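Local coordinates for protein plasmodium falciparum gamete antigen 27/25 (PDB 1N81) that is of unknown biochemical function but is essential for sexual development of the malaria parasite and may dimerize, at residues 49-52 with 53-57. Numbering follows the deposited sequence.
Sequences DRVS and IRRYV
R55 folds its side chain back over S52, one turn earlier in the same helix. Its CB sits 3.1 Å from S52 O and also borders V51 O. CG lies anti to the backbone N (chi1 -172°), and a bend at chi3 (-46°) turns the guanidinium back toward the start of the helix. There CZ passes 3.8 Å from S52 CA, which lies over one face of the flat group. NH1 makes a weak hydrogen bond of 3.4 Å to S52 OG, while NH2 comes within 3.8 Å of V51 CG1 and donates to a water, which in turn gives S52 OG a weak bond. A long, flexible arginine suits this exposed position, since its chain can bend back so that the tip finds a hydroxyl and a water.

The hydroxyl it reaches takes part in the capping of helix 50-63, where D49 is the N-cap residue. D49 accepts from S52 N at OD1 (3.1 Å, from above the carboxylate plane), and S52 OG lies 2.5 Å from D49 OD2, too short for the exact length to be trusted. Aspartate suits the cap because its carboxylate can accept from an amide of the first turn, and its negative charge probably interacts favourably with the positive, N-terminal end of the helix dipole.

Behind the cap, I53 N donates to D49 O with an almost straight N-H (172°), the first of the i to i+4 bonds. The buried I53 side chain touches Y29 of helix 13-35 and I81 of helix 71-89, where a hydrocarbon brings no polar group to satisfy. R54 turns toward helix 71-89, where D75 takes its NH2 in a salt bridge and Q74 accepts from NE.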
loop_
_atom_site.group_PDB
_atom_site.type_symbol
_atom_site.label_atom_id
_atom_site.label_comp_id
_atom_site.label_asym_id
_atom_site.label_seq_id
_atom_site.Cartn_x
_atom_site.Cartn_y
_atom_site.Cartn_z
ATOM N N ASP A 49 0.427 -13.376 12.499
ATOM C CA ASP A 49 1.136 -14.525 11.906
ATOM C C ASP A 49 1.928 -14.084 10.673
ATOM O O ASP A 49 1.451 -14.222 9.541
ATOM C CB ASP A 49 0.130 -15.575 11.491
ATOM C CG ASP A 49 0.785 -16.823 10.976
ATOM O OD1 ASP A 49 2.044 -16.872 10.823
ATOM O OD2 ASP A 49 0.003 -17.751 10.735
ATOM N N ARG A 50 3.133 -13.556 10.883
ATOM C CA ARG A 50 3.929 -13.061 9.754
ATOM C C ARG A 50 4.236 -14.120 8.699
ATOM O O ARG A 50 4.291 -13.828 7.501
ATOM C CB ARG A 50 5.251 -12.457 10.245
ATOM C CG ARG A 50 5.099 -11.247 11.152
ATOM C CD ARG A 50 6.458 -10.779 11.655
ATOM N NE ARG A 50 7.297 -10.310 10.558
ATOM C CZ ARG A 50 7.093 -9.166 9.918
ATOM N NH1 ARG A 50 6.078 -8.393 10.284
ATOM N NH2 ARG A 50 7.898 -8.799 8.923
ATOM N N VAL A 51 4.429 -15.354 9.136
ATOM C CA VAL A 51 4.734 -16.420 8.195
ATOM C C VAL A 51 3.569 -16.570 7.229
ATOM O O VAL A 51 3.772 -16.547 6.023
ATOM C CB VAL A 51 5.043 -17.769 8.932
ATOM C CG1 VAL A 51 5.343 -18.866 7.921
ATOM C CG2 VAL A 51 6.296 -17.592 9.855
ATOM N N SER A 52 2.349 -16.698 7.732
ATOM C CA SER A 52 1.237 -16.828 6.810
ATOM C C SER A 52 1.072 -15.596 5.925
ATOM O O SER A 52 0.886 -15.722 4.712
ATOM C CB SER A 52 -0.070 -17.080 7.554
ATOM O OG SER A 52 0.028 -18.270 8.305
ATOM N N ILE A 53 1.152 -14.409 6.518
ATOM C CA ILE A 53 0.968 -13.206 5.733
ATOM C C ILE A 53 1.996 -13.180 4.604
ATOM O O ILE A 53 1.663 -12.872 3.456
ATOM C CB ILE A 53 1.107 -11.916 6.589
ATOM C CG1 ILE A 53 -0.063 -11.790 7.576
ATOM C CG2 ILE A 53 1.153 -10.665 5.652
ATOM C CD1 ILE A 53 0.239 -10.723 8.665
ATOM N N ARG A 54 3.247 -13.498 4.916
ATOM C CA ARG A 54 4.252 -13.489 3.860
ATOM C C ARG A 54 3.887 -14.512 2.791
ATOM O O ARG A 54 4.185 -14.316 1.619
ATOM C CB ARG A 54 5.646 -13.795 4.404
ATOM C CG ARG A 54 6.699 -13.601 3.330
ATOM C CD ARG A 54 8.100 -13.855 3.801
ATOM N NE ARG A 54 8.833 -12.650 4.193
ATOM C CZ ARG A 54 8.767 -12.108 5.401
ATOM N NH1 ARG A 54 7.992 -12.657 6.329
ATOM N NH2 ARG A 54 9.505 -11.054 5.702
ATOM N N ARG A 55 3.235 -15.596 3.185
ATOM C CA ARG A 55 2.837 -16.600 2.202
ATOM C C ARG A 55 1.792 -15.962 1.276
ATOM O O ARG A 55 1.778 -16.217 0.073
ATOM C CB ARG A 55 2.264 -17.844 2.904
ATOM C CG ARG A 55 2.007 -19.031 1.968
ATOM C CD ARG A 55 1.375 -20.201 2.710
ATOM N NE ARG A 55 2.089 -20.438 3.955
ATOM C CZ ARG A 55 1.573 -20.233 5.159
ATOM N NH1 ARG A 55 0.323 -19.794 5.291
ATOM N NH2 ARG A 55 2.319 -20.447 6.229
ATOM N N TYR A 56 0.905 -15.129 1.828
ATOM C CA TYR A 56 -0.080 -14.471 0.972
ATOM C C TYR A 56 0.617 -13.498 0.033
ATOM O O TYR A 56 0.221 -13.353 -1.119
ATOM C CB TYR A 56 -1.162 -13.748 1.798
ATOM C CG TYR A 56 -2.272 -14.668 2.241
ATOM C CD1 TYR A 56 -2.000 -15.768 3.050
ATOM C CD2 TYR A 56 -3.578 -14.468 1.817
ATOM C CE1 TYR A 56 -3.000 -16.642 3.422
ATOM C CE2 TYR A 56 -4.595 -15.348 2.187
ATOM C CZ TYR A 56 -4.290 -16.425 2.992
ATOM O OH TYR A 56 -5.283 -17.274 3.398
ATOM N N VAL A 57 1.650 -12.825 0.509
ATOM C CA VAL A 57 2.370 -11.906 -0.383
ATOM C C VAL A 57 2.939 -12.694 -1.573
ATOM O O VAL A 57 2.747 -12.308 -2.720
ATOM C CB VAL A 57 3.515 -11.183 0.367
ATOM C CG1 VAL A 57 4.409 -10.395 -0.639
ATOM C CG2 VAL A 57 2.894 -10.209 1.433
HETATM O O HOH W 1 1.800 -21.140 8.661
#